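Local coordinates for protein ribokinase (Giardia lamblia, PDB 6WHJ) that probably phosphorylates D-ribose at O-5 with ATP and magnesium, feeding ribose 5-phosphate to nucleotide synthesis and the pentose phosphate pathway, as a homodimer of the PfkB carbohydrate kinase family, at residues B[44-47]-B[48-52]; B[75-78]-B[79-83]; B[275-278]-B[279-283]; B[323-326]-B[327-330]. One frame throughout, in Å; residues are numbered along the deposited sequence.

Contact 1 (B[44-47]-B[48-52]); sequences KGSN and QAIAC
Four successive i to i+4 backbone hydrogen bonds join 44-47 to 48-52 in the first turns of helix 44-55: Gln48 N to Lys44 O, Ala49 N to Gly45 O, Ile50 N to Ser46 O and Ala51 N to Asn47 O, the shortest being Ile50 N to Ser46 O at 2.9 Å. Side-chain carbons touch oxygens one turn back. In the extended chain of Gln48, CB, CG and the amide carbon CD all run past Lys44 O, CG nearest at 3.4 Å. Ile50 has CG1 beside its own backbone N (chi1 -67°), which carries CD1 back along the helix to 3.7 Å from Ser46 OG. The polar ends look elsewhere: Ser46 OG pairs with Tyr81 OH, while Gln48 OE1 receives Gln144 NE2 and Gln48 NE2 donates to Asp274 OD1, the predicted proton acceptor. The backbone N of Lys44 donates to Glu146 OE1, whose residue is also predicted to bind substrate. Gly43 to Asn47, four of them within this turn, are predicted to bind substrate; the run Gly-Gly-Lys-Gly-Ser-Asn fits the N-terminal signature of PfkB sugar kinases and probably places sugar-binding groups at the start of the helix.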
ATOM      1  N   LYS B  44       5.772  -9.762  11.725  1.00 26.51           N
ATOM      2  CA  LYS B  44       5.470 -10.302  13.043  1.00 27.85           C
ATOM      3  C   LYS B  44       6.701 -10.951  13.662  1.00 27.33           C
ATOM      4  O   LYS B  44       6.883 -10.903  14.885  1.00 26.69           O
ATOM      5  CB  LYS B  44       4.297 -11.273  12.953  1.00 23.97           C
ATOM      6  CG  LYS B  44       2.979 -10.575  13.086  1.00 26.80           C
ATOM      7  CD  LYS B  44       1.818 -11.466  12.699  1.00 30.49           C
ATOM      8  CE  LYS B  44       0.526 -10.685  12.759  1.00 27.01           C
ATOM      9  NZ  LYS B  44       0.571  -9.808  13.960  1.00 30.97           N
ATOM     10  N   GLY B  45       7.552 -11.571  12.845  1.00 20.96           N
ATOM     11  CA  GLY B  45       8.766 -12.143  13.390  1.00 19.40           C
ATOM     12  C   GLY B  45       9.666 -11.080  13.981  1.00 21.23           C
ATOM     13  O   GLY B  45      10.095 -11.179  15.132  1.00 20.79           O
ATOM     14  N   SER B  46       9.910 -10.011  13.223  1.00 27.38           N
ATOM     15  CA  SER B  46      10.841  -8.989  13.688  1.00 26.10           C
ATOM     16  C   SER B  46      10.251  -8.150  14.816  1.00 28.60           C
ATOM     17  O   SER B  46      10.981  -7.722  15.719  1.00 32.13           O
ATOM     18  CB  SER B  46      11.266  -8.101  12.524  1.00 23.55           C
ATOM     19  OG  SER B  46      12.151  -7.094  12.980  1.00 24.72           O
ATOM     20  N   ASN B  47       8.944  -7.879  14.775  1.00 29.49           N
ATOM     21  CA  ASN B  47       8.322  -7.115  15.855  1.00 28.32           C
ATOM     22  C   ASN B  47       8.439  -7.837  17.182  1.00 26.39           C
ATOM     23  O   ASN B  47       8.714  -7.216  18.214  1.00 30.05           O
ATOM     24  CB  ASN B  47       6.858  -6.845  15.540  1.00 25.38           C
ATOM     25  CG  ASN B  47       6.679  -5.757  14.524  1.00 31.27           C
ATOM     26  OD1 ASN B  47       7.596  -4.971  14.261  1.00 31.92           O
ATOM     27  ND2 ASN B  47       5.497  -5.709  13.928  1.00 30.20           N
ATOM     28  N   GLN B  48       8.234  -9.150  17.175  1.00 26.87           N
ATOM     29  CA  GLN B  48       8.320  -9.913  18.412  1.00 28.20           C
ATOM     30  C   GLN B  48       9.753 -10.036  18.900  1.00 29.20           C
ATOM     31  O   GLN B  48       9.987 -10.084  20.112  1.00 30.07           O
ATOM     32  CB  GLN B  48       7.699 -11.289  18.219  1.00 24.18           C
ATOM     33  CG  GLN B  48       6.209 -11.265  18.230  1.00 26.82           C
ATOM     34  CD  GLN B  48       5.651 -12.587  17.807  1.00 27.40           C
ATOM     35  OE1 GLN B  48       6.337 -13.604  17.908  1.00 26.45           O
ATOM     36  NE2 GLN B  48       4.388 -12.602  17.372  1.00 23.27           N
ATOM     37  N   ALA B  49      10.724 -10.074  17.981  1.00 26.18           N
ATOM     38  CA  ALA B  49      12.123 -10.081  18.396  1.00 29.52           C
ATOM     39  C   ALA B  49      12.535  -8.728  18.970  1.00 30.80           C
ATOM     40  O   ALA B  49      13.335  -8.666  19.911  1.00 28.75           O
ATOM     41  CB  ALA B  49      13.025 -10.460  17.224  1.00 26.02           C
ATOM     42  N   ILE B  50      12.012  -7.636  18.409  1.00 27.03           N
ATOM     43  CA  ILE B  50      12.362  -6.316  18.917  1.00 32.04           C
ATOM     44  C   ILE B  50      11.732  -6.086  20.288  1.00 35.03           C
ATOM     45  O   ILE B  50      12.364  -5.524  21.194  1.00 33.58           O
ATOM     46  CB  ILE B  50      11.964  -5.239  17.886  1.00 32.31           C
ATOM     47  CG1 ILE B  50      12.848  -5.386  16.640  1.00 33.81           C
ATOM     48  CG2 ILE B  50      12.084  -3.837  18.468  1.00 31.98           C
ATOM     49  CD1 ILE B  50      12.582  -4.395  15.505  1.00 29.86           C
ATOM     50  N   ALA B  51      10.498  -6.564  20.481  1.00 33.91           N
ATOM     51  CA  ALA B  51       9.868  -6.485  21.797  1.00 31.77           C
ATOM     52  C   ALA B  51      10.660  -7.268  22.840  1.00 33.64           C
ATOM     53  O   ALA B  51      10.803  -6.817  23.985  1.00 32.42           O
ATOM     54  CB  ALA B  51       8.426  -6.987  21.716  1.00 30.15           C
ATOM     55  N   CYS B  52      11.191  -8.441  22.464  1.00 34.05           N
ATOM     56  CA  CYS B  52      12.061  -9.179  23.378  1.00 34.34           C
ATOM     57  C   CYS B  52      13.258  -8.332  23.780  1.00 35.51           C
ATOM     58  O   CYS B  52      13.532  -8.156  24.972  1.00 36.95           O
ATOM     59  CB  CYS B  52      12.537 -10.492  22.754  1.00 26.39           C
ATOM     60  SG  CYS B  52      11.315 -11.833  22.712  1.00 32.96           S
TER

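Contact 2 (B[75-78]-B[79-83]); sequences DEIL and AHYRE
His80 N donates to Glu76 O at 2.8 Å, and Tyr81 N to Ile77 O at 3.0 Å, two of the i to i+4 bonds that run through helix 72-84. Ala79 N to Asp75 O (3.1 Å) and the longer Arg82 N to Leu78 O (3.3 Å) complete the set. Leu78 O has a second neighbour: the guanidinium of Arg82, whose chain bends at chi3 (-77°), lies alongside the carbonyl by its face, with that oxygen 3.8 Å above the plane and over its centre. The N-H groups of Arg82 therefore do not point at this oxygen. Ile77 O lies in the plane of the Tyr81 ring, at its edge, 3.3 Å from CD1. Packing comes next. Ile77 and Tyr81 run side by side in the same direction; Ile77 sends CG1 away from its backbone N (chi1 -173°), and its CD1 then comes within 3.7 Å of Tyr81 CE1. The same CD1 touches the edge of the His80 ring at CD2 (3.9 Å). Beyond the helix, His80 stacks on His41, and Glu76 forms a salt bridge with Arg17, predicted to bind substrate. The chemistry divides the helix: Ile77 and Tyr81 form a mainly apolar side whose one polar end, Tyr81 OH, is taken up by Ser46 OG of helix 44-55, while Arg82 packs on Leu78, whose partly negative oxygen may slightly favour the cation.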
ATOM      1  N   ASP B  75      19.208  -3.443   4.099  1.00 32.57           N
ATOM      2  CA  ASP B  75      20.358  -2.852   4.774  1.00 29.75           C
ATOM      3  C   ASP B  75      19.925  -2.093   6.020  1.00 30.72           C
ATOM      4  O   ASP B  75      20.582  -2.180   7.066  1.00 32.41           O
ATOM      5  CB  ASP B  75      21.106  -1.911   3.827  1.00 31.33           C
ATOM      6  CG  ASP B  75      21.723  -2.629   2.632  1.00 33.48           C
ATOM      7  OD1 ASP B  75      22.011  -3.840   2.723  1.00 35.41           O
ATOM      8  OD2 ASP B  75      21.945  -1.964   1.597  1.00 34.56           O
ATOM      9  N   GLU B  76      18.799  -1.375   5.943  1.00 31.58           N
ATOM     10  CA  GLU B  76      18.375  -0.555   7.073  1.00 31.09           C
ATOM     11  C   GLU B  76      17.967  -1.401   8.274  1.00 32.74           C
ATOM     12  O   GLU B  76      18.201  -0.993   9.415  1.00 34.91           O
ATOM     13  CB  GLU B  76      17.219   0.367   6.669  1.00 31.93           C
ATOM     14  CG  GLU B  76      17.581   1.383   5.579  1.00 42.66           C
ATOM     15  CD  GLU B  76      16.487   2.412   5.318  1.00 52.43           C
ATOM     16  OE1 GLU B  76      16.755   3.395   4.574  1.00 50.29           O
ATOM     17  OE2 GLU B  76      15.351   2.209   5.815  1.00 52.80           O
ATOM     18  N   ILE B  77      17.377  -2.578   8.053  1.00 27.85           N
ATOM     19  CA  ILE B  77      16.927  -3.347   9.204  1.00 31.64           C
ATOM     20  C   ILE B  77      18.104  -4.048   9.885  1.00 32.29           C
ATOM     21  O   ILE B  77      18.117  -4.178  11.116  1.00 30.13           O
ATOM     22  CB  ILE B  77      15.794  -4.320   8.814  1.00 27.12           C
ATOM     23  CG1 ILE B  77      15.226  -4.994  10.060  1.00 30.95           C
ATOM     24  CG2 ILE B  77      16.257  -5.361   7.817  1.00 29.37           C
ATOM     25  CD1 ILE B  77      14.684  -3.999  11.101  1.00 27.48           C
ATOM     26  N   LEU B  78      19.121  -4.477   9.126  1.00 34.02           N
ATOM     27  CA  LEU B  78      20.334  -4.994   9.760  1.00 32.55           C
ATOM     28  C   LEU B  78      21.002  -3.929  10.609  1.00 37.08           C
ATOM     29  O   LEU B  78      21.475  -4.214  11.718  1.00 35.02           O
ATOM     30  CB  LEU B  78      21.339  -5.492   8.724  1.00 30.91           C
ATOM     31  CG  LEU B  78      21.343  -6.966   8.355  1.00 36.57           C
ATOM     32  CD1 LEU B  78      20.169  -7.253   7.436  1.00 40.19           C
ATOM     33  CD2 LEU B  78      22.658  -7.345   7.712  1.00 35.47           C
ATOM     34  N   ALA B  79      21.087  -2.702  10.084  1.00 36.90           N
ATOM     35  CA  ALA B  79      21.653  -1.609  10.861  1.00 34.36           C
ATOM     36  C   ALA B  79      20.790  -1.310  12.080  1.00 35.39           C
ATOM     37  O   ALA B  79      21.309  -1.034  13.168  1.00 36.51           O
ATOM     38  CB  ALA B  79      21.806  -0.370   9.985  1.00 28.00           C
ATOM     39  N   HIS B  80      19.465  -1.396  11.919  1.00 33.44           N
ATOM     40  CA  HIS B  80      18.556  -1.098  13.020  1.00 32.07           C
ATOM     41  C   HIS B  80      18.767  -2.064  14.174  1.00 32.82           C
ATOM     42  O   HIS B  80      18.763  -1.657  15.344  1.00 33.34           O
ATOM     43  CB  HIS B  80      17.108  -1.159  12.530  1.00 30.52           C
ATOM     44  CG  HIS B  80      16.093  -0.784  13.567  1.00 30.84           C
ATOM     45  ND1 HIS B  80      16.163   0.390  14.286  1.00 31.00           N
ATOM     46  CD2 HIS B  80      14.980  -1.425  14.000  1.00 29.48           C
ATOM     47  CE1 HIS B  80      15.139   0.453  15.121  1.00 29.39           C
ATOM     48  NE2 HIS B  80      14.408  -0.636  14.967  1.00 29.71           N
ATOM     49  N   TYR B  81      18.972  -3.347  13.864  1.00 32.43           N
ATOM     50  CA  TYR B  81      19.211  -4.326  14.917  1.00 30.58           C
ATOM     51  C   TYR B  81      20.510  -4.034  15.648  1.00 34.23           C
ATOM     52  O   TYR B  81      20.591  -4.218  16.870  1.00 35.59           O
ATOM     53  CB  TYR B  81      19.207  -5.740  14.333  1.00 31.00           C
ATOM     54  CG  TYR B  81      17.844  -6.387  14.384  1.00 32.24           C
ATOM     55  CD1 TYR B  81      16.851  -6.020  13.493  1.00 29.82           C
ATOM     56  CD2 TYR B  81      17.547  -7.364  15.330  1.00 32.85           C
ATOM     57  CE1 TYR B  81      15.593  -6.602  13.541  1.00 29.13           C
ATOM     58  CE2 TYR B  81      16.288  -7.955  15.384  1.00 28.30           C
ATOM     59  CZ  TYR B  81      15.319  -7.567  14.483  1.00 26.97           C
ATOM     60  OH  TYR B  81      14.067  -8.138  14.516  1.00 30.38           O
ATOM     61  N   ARG B  82      21.528  -3.549  14.928  1.00 34.41           N
ATOM     62  CA  ARG B  82      22.784  -3.193  15.583  1.00 34.40           C
ATOM     63  C   ARG B  82      22.580  -2.093  16.618  1.00 32.90           C
ATOM     64  O   ARG B  82      23.019  -2.222  17.765  1.00 33.87           O
ATOM     65  CB  ARG B  82      23.838  -2.775  14.551  1.00 37.93           C
ATOM     66  CG  ARG B  82      24.449  -3.924  13.766  1.00 41.81           C
ATOM     67  CD  ARG B  82      25.642  -3.480  12.898  1.00 46.35           C
ATOM     68  NE  ARG B  82      25.239  -2.791  11.673  1.00 54.58           N
ATOM     69  CZ  ARG B  82      25.016  -3.412  10.513  1.00 53.92           C
ATOM     70  NH1 ARG B  82      25.154  -4.733  10.431  1.00 54.08           N
ATOM     71  NH2 ARG B  82      24.660  -2.718   9.434  1.00 43.40           N
ATOM     72  N   GLU B  83      21.877  -1.022  16.247  1.00 33.35           N
ATOM     73  CA  GLU B  83      21.642   0.052  17.205  1.00 36.50           C
ATOM     74  C   GLU B  83      20.832  -0.431  18.407  1.00 39.20           C
ATOM     75  O   GLU B  83      20.985   0.110  19.509  1.00 41.46           O
ATOM     76  CB  GLU B  83      20.942   1.231  16.519  1.00 34.62           C
TER

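Contact 3 (B[275-278]-B[279-283]); sequences CFIG and SFCVR
Ser279 turns back on Cys275, one helical turn earlier. Its CB lies 3.4 Å from Cys275 O. From there OG, placed beside its own backbone N and opposite the carbonyl carbon (chi1 -53°), comes round to donate to the same oxygen at 2.8 Å. Ser279 N also donates to Cys275 O, at 2.9 Å, and the two donors arrive from opposite faces of the carbonyl plane. One backbone oxygen thus takes two bonds from a single residue, which gives the buried hydroxyl a home for its proton inside its own helix and fixes its rotation. Cys275 SG stands 4.0 Å from that hydroxyl, a simple packing distance. Further along, Phe280 N bonds to Phe276 O (2.9 Å), Cys281 N to Ile277 O (3.0 Å) and Val282 N to Gly278 O (3.0 Å), so 275-282 keeps the regular i to i+4 pattern. Val282 rests its CG2 on Gly278 O at 3.5 Å. The segment follows directly on Asp274, the predicted proton acceptor, which belongs to the Gly-Ala-Gly-Asp signature of PfkB kinases. Helix 272-287 is wedged among its neighbours: Phe276 and Phe280 both press on Leu237 of strand 235-239 and on helix 301-318, Ser279 meets Ala314 of that helix, and Ile277 and Val282 pack against helix 44-55.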
ATOM      1  N   CYS B 275       3.938  -7.200  20.988  1.00 27.84           N
ATOM      2  CA  CYS B 275       4.548  -6.824  22.253  1.00 25.47           C
ATOM      3  C   CYS B 275       4.139  -7.794  23.350  1.00 27.16           C
ATOM      4  O   CYS B 275       4.961  -8.172  24.191  1.00 28.21           O
ATOM      5  CB  CYS B 275       4.159  -5.386  22.604  1.00 26.57           C
ATOM      6  SG  CYS B 275       4.567  -4.884  24.275  1.00 33.46           S
ATOM      7  N   PHE B 276       2.882  -8.251  23.325  1.00 29.34           N
ATOM      8  CA  PHE B 276       2.436  -9.235  24.306  1.00 25.87           C
ATOM      9  C   PHE B 276       3.190 -10.544  24.135  1.00 27.93           C
ATOM     10  O   PHE B 276       3.656 -11.137  25.113  1.00 28.59           O
ATOM     11  CB  PHE B 276       0.928  -9.463  24.199  1.00 25.78           C
ATOM     12  CG  PHE B 276       0.391 -10.458  25.201  1.00 28.74           C
ATOM     13  CD1 PHE B 276       0.422 -11.823  24.941  1.00 26.32           C
ATOM     14  CD2 PHE B 276      -0.144 -10.029  26.400  1.00 28.94           C
ATOM     15  CE1 PHE B 276      -0.067 -12.732  25.862  1.00 28.94           C
ATOM     16  CE2 PHE B 276      -0.640 -10.934  27.322  1.00 31.85           C
ATOM     17  CZ  PHE B 276      -0.597 -12.288  27.056  1.00 29.25           C
ATOM     18  N   ILE B 277       3.310 -11.023  22.897  1.00 27.23           N
ATOM     19  CA  ILE B 277       4.006 -12.288  22.683  1.00 26.64           C
ATOM     20  C   ILE B 277       5.468 -12.162  23.093  1.00 28.13           C
ATOM     21  O   ILE B 277       6.005 -13.028  23.798  1.00 27.57           O
ATOM     22  CB  ILE B 277       3.858 -12.745  21.219  1.00 23.40           C
ATOM     23  CG1 ILE B 277       2.404 -13.106  20.911  1.00 21.56           C
ATOM     24  CG2 ILE B 277       4.786 -13.917  20.925  1.00 23.02           C
ATOM     25  CD1 ILE B 277       1.912 -14.279  21.697  1.00 21.82           C
ATOM     26  N   GLY B 278       6.113 -11.053  22.718  1.00 29.21           N
ATOM     27  CA  GLY B 278       7.512 -10.869  23.078  1.00 27.95           C
ATOM     28  C   GLY B 278       7.733 -10.822  24.581  1.00 29.34           C
ATOM     29  O   GLY B 278       8.624 -11.497  25.107  1.00 28.00           O
ATOM     30  N   SER B 279       6.931 -10.014  25.290  1.00 23.06           N
ATOM     31  CA  SER B 279       7.074  -9.909  26.737  1.00 27.23           C
ATOM     32  C   SER B 279       6.772 -11.235  27.424  1.00 28.74           C
ATOM     33  O   SER B 279       7.495 -11.643  28.341  1.00 25.33           O
ATOM     34  CB  SER B 279       6.158  -8.818  27.277  1.00 27.20           C
ATOM     35  OG  SER B 279       6.393  -7.614  26.587  1.00 32.77           O
ATOM     36  N   PHE B 280       5.732 -11.937  26.959  1.00 28.92           N
ATOM     37  CA  PHE B 280       5.412 -13.257  27.491  1.00 26.76           C
ATOM     38  C   PHE B 280       6.619 -14.183  27.398  1.00 29.30           C
ATOM     39  O   PHE B 280       6.933 -14.906  28.349  1.00 25.35           O
ATOM     40  CB  PHE B 280       4.221 -13.843  26.726  1.00 24.29           C
ATOM     41  CG  PHE B 280       3.856 -15.232  27.139  1.00 25.36           C
ATOM     42  CD1 PHE B 280       3.298 -15.480  28.387  1.00 23.75           C
ATOM     43  CD2 PHE B 280       4.132 -16.313  26.302  1.00 28.79           C
ATOM     44  CE1 PHE B 280       2.967 -16.776  28.775  1.00 27.30           C
ATOM     45  CE2 PHE B 280       3.813 -17.618  26.682  1.00 30.29           C
ATOM     46  CZ  PHE B 280       3.229 -17.849  27.927  1.00 28.37           C
ATOM     47  N   CYS B 281       7.326 -14.152  26.264  1.00 29.81           N
ATOM     48  CA  CYS B 281       8.497 -15.006  26.104  1.00 27.80           C
ATOM     49  C   CYS B 281       9.638 -14.565  27.012  1.00 31.49           C
ATOM     50  O   CYS B 281      10.346 -15.411  27.573  1.00 32.62           O
ATOM     51  CB  CYS B 281       8.946 -15.020  24.646  1.00 25.01           C
ATOM     52  SG  CYS B 281       7.812 -15.919  23.574  1.00 27.98           S
ATOM     53  N   VAL B 282       9.844 -13.254  27.162  1.00 28.30           N
ATOM     54  CA  VAL B 282      10.907 -12.777  28.045  1.00 29.97           C
ATOM     55  C   VAL B 282      10.686 -13.287  29.463  1.00 30.44           C
ATOM     56  O   VAL B 282      11.576 -13.899  30.064  1.00 33.75           O
ATOM     57  CB  VAL B 282      11.006 -11.240  28.001  1.00 31.27           C
ATOM     58  CG1 VAL B 282      11.822 -10.723  29.176  1.00 30.59           C
ATOM     59  CG2 VAL B 282      11.641 -10.805  26.697  1.00 31.52           C
ATOM     60  N   ARG B 283       9.483 -13.064  30.009  1.00 29.86           N
ATOM     61  CA  ARG B 283       9.186 -13.497  31.373  1.00 31.31           C
ATOM     62  C   ARG B 283       9.146 -15.013  31.494  1.00 31.47           C
ATOM     63  O   ARG B 283       9.541 -15.558  32.529  1.00 34.21           O
ATOM     64  CB  ARG B 283       7.857 -12.916  31.839  1.00 30.70           C
ATOM     65  CG  ARG B 283       7.660 -12.946  33.343  1.00 30.87           C
ATOM     66  CD  ARG B 283       8.748 -12.179  34.059  1.00 33.62           C
ATOM     67  NE  ARG B 283       8.648 -12.360  35.502  1.00 36.58           N
ATOM     68  CZ  ARG B 283       9.639 -12.773  36.286  1.00 36.37           C
ATOM     69  NH1 ARG B 283      10.839 -13.031  35.776  1.00 35.64           N
ATOM     70  NH2 ARG B 283       9.429 -12.901  37.588  1.00 35.34           N
TER

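Contact 4 (B[323-326]-B[327-330]); sequences GTSA and SVPR
Ser327 holds OG between its own backbone N and carbonyl carbon (chi1 41°), a torsion that swings the hydroxyl back over the turn to Thr324 O. The backbone of Thr324 does the complementary part: its positive phi of 57° belongs to the first corner of a type II' beta turn running from Gly323 to Ala326, and leaves its carbonyl oxygen within reach of the serine hydroxyl, which comes in from the side. The resulting bond, from Ser327 OG to Thr324 O, measures 2.8 Å but is weak. Within the turn, Ala326 N closes on Gly323 O at 2.7 Å. A type I turn from Ser325 to Val328 overlaps the first; its closing bond, Val328 N to Ser325 O, is long at 3.3 Å and also weak. Val328 leans over the same oxygen, with CB 3.6 Å and CG2 3.7 Å from Ser325 O. Gly323, with phi 132°, has a backbone conformation suited to glycine. Outside the turns, Lys54 NZ of helix 44-55 donates to Ser325 O, and Thr324 packs against Asn47 and against Ser270. The chemistry suggests a loop shaped mainly by backbone conformation, with weak bonds adding to the turns. Gly323 and Ser327 are predicted to bind potassium along with Asp268, Ser270, Ser318 and Arg321, and the two overlapping turns bring this pair close, consistent with the monovalent-cation loop of potassium-activated ribokinases.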
ATOM      1  N   GLY B 323       3.252   3.751  17.698  1.00 64.45           N
ATOM      2  CA  GLY B 323       4.479   3.428  16.984  1.00 68.30           C
ATOM      3  C   GLY B 323       4.893   1.979  16.778  1.00 68.39           C
ATOM      4  O   GLY B 323       6.086   1.718  16.581  1.00 69.11           O
ATOM      5  N   THR B 324       3.941   1.040  16.787  1.00 61.63           N
ATOM      6  CA  THR B 324       4.215  -0.388  16.597  1.00 61.78           C
ATOM      7  C   THR B 324       5.213  -0.893  17.633  1.00 58.28           C
ATOM      8  O   THR B 324       4.833  -1.189  18.773  1.00 59.15           O
ATOM      9  CB  THR B 324       4.722  -0.688  15.172  1.00 60.25           C
ATOM     10  OG1 THR B 324       3.820  -0.136  14.201  1.00 62.27           O
ATOM     11  CG2 THR B 324       4.816  -2.192  14.936  1.00 52.20           C
ATOM     12  N   SER B 325       6.486  -1.022  17.254  1.00 56.74           N
ATOM     13  CA  SER B 325       7.500  -1.426  18.216  0.50 58.15           C
ATOM     14  C   SER B 325       8.158  -0.240  18.912  1.00 60.06           C
ATOM     15  O   SER B 325       8.878  -0.447  19.898  1.00 58.27           O
ATOM     16  CB  SER B 325       8.567  -2.301  17.546  0.50 53.22           C
ATOM     17  OG  SER B 325       8.371  -3.672  17.874  0.50 44.63           O
ATOM     18  N   ALA B 326       7.906   0.989  18.445  1.00 59.53           N
ATOM     19  CA  ALA B 326       8.341   2.164  19.189  1.00 59.04           C
ATOM     20  C   ALA B 326       7.591   2.292  20.507  1.00 59.46           C
ATOM     21  O   ALA B 326       8.101   2.910  21.450  1.00 62.71           O
ATOM     22  CB  ALA B 326       8.148   3.428  18.355  1.00 59.77           C
ATOM     23  N   SER B 327       6.408   1.697  20.603  1.00 58.41           N
ATOM     24  CA  SER B 327       5.600   1.757  21.810  1.00 54.12           C
ATOM     25  C   SER B 327       5.882   0.608  22.764  1.00 51.85           C
ATOM     26  O   SER B 327       5.273   0.548  23.836  1.00 50.96           O
ATOM     27  CB  SER B 327       4.114   1.775  21.444  1.00 56.29           C
ATOM     28  OG  SER B 327       3.844   0.882  20.379  1.00 59.99           O
ATOM     29  N   VAL B 328       6.760  -0.315  22.402  1.00 53.81           N
ATOM     30  CA  VAL B 328       7.145  -1.339  23.375  1.00 53.11           C
ATOM     31  C   VAL B 328       7.951  -0.667  24.482  1.00 49.91           C
ATOM     32  O   VAL B 328       8.892   0.090  24.185  1.00 52.32           O
ATOM     33  CB  VAL B 328       7.936  -2.456  22.691  1.00 48.45           C
ATOM     34  CG1 VAL B 328       8.404  -3.490  23.703  1.00 41.10           C
ATOM     35  CG2 VAL B 328       7.065  -3.127  21.650  1.00 46.57           C
ATOM     36  N   PRO B 329       7.593  -0.839  25.749  1.00 46.62           N
ATOM     37  CA  PRO B 329       8.275  -0.103  26.820  1.00 51.08           C
ATOM     38  C   PRO B 329       9.609  -0.737  27.207  1.00 48.53           C
ATOM     39  O   PRO B 329       9.903  -1.894  26.903  1.00 41.80           O
ATOM     40  CB  PRO B 329       7.272  -0.166  27.981  1.00 51.65           C
ATOM     41  CG  PRO B 329       6.484  -1.420  27.734  1.00 47.56           C
ATOM     42  CD  PRO B 329       6.460  -1.644  26.242  1.00 44.65           C
ATOM     43  N   ARG B 330      10.407   0.047  27.934  1.00 52.19           N
ATOM     44  CA  ARG B 330      11.634  -0.455  28.533  1.00 50.95           C
ATOM     45  C   ARG B 330      11.301  -1.297  29.763  1.00 50.61           C
ATOM     46  O   ARG B 330      10.264  -1.110  30.405  1.00 51.34           O
ATOM     47  CB  ARG B 330      12.565   0.701  28.908  1.00 48.92           C
TER

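Taken from the N terminus, the four contacts come strictly in series; none nests in or crosses another. Contacts 1, 2 and 3 each span successive turns of one helix and close no loop, whereas contact 4 folds the connection between helices 301-318 and 331-341 through two overlapping turns. In space, contact 1 is central. It touches contact 2 on helix 72-84, the crossover of the beta-alpha-beta unit from strand 62-69 to strand 91-93, contact 3 where Cys52 SG lies 3.6 Å from Gly278 O, and contact 4 where Ala51 CA meets Val328 CG1 at 3.8 Å. Contact 4 also packs on contact 3. Contact 2 touches contact 1 but neither contact 3, about 22 Å away between centres, nor contact 4.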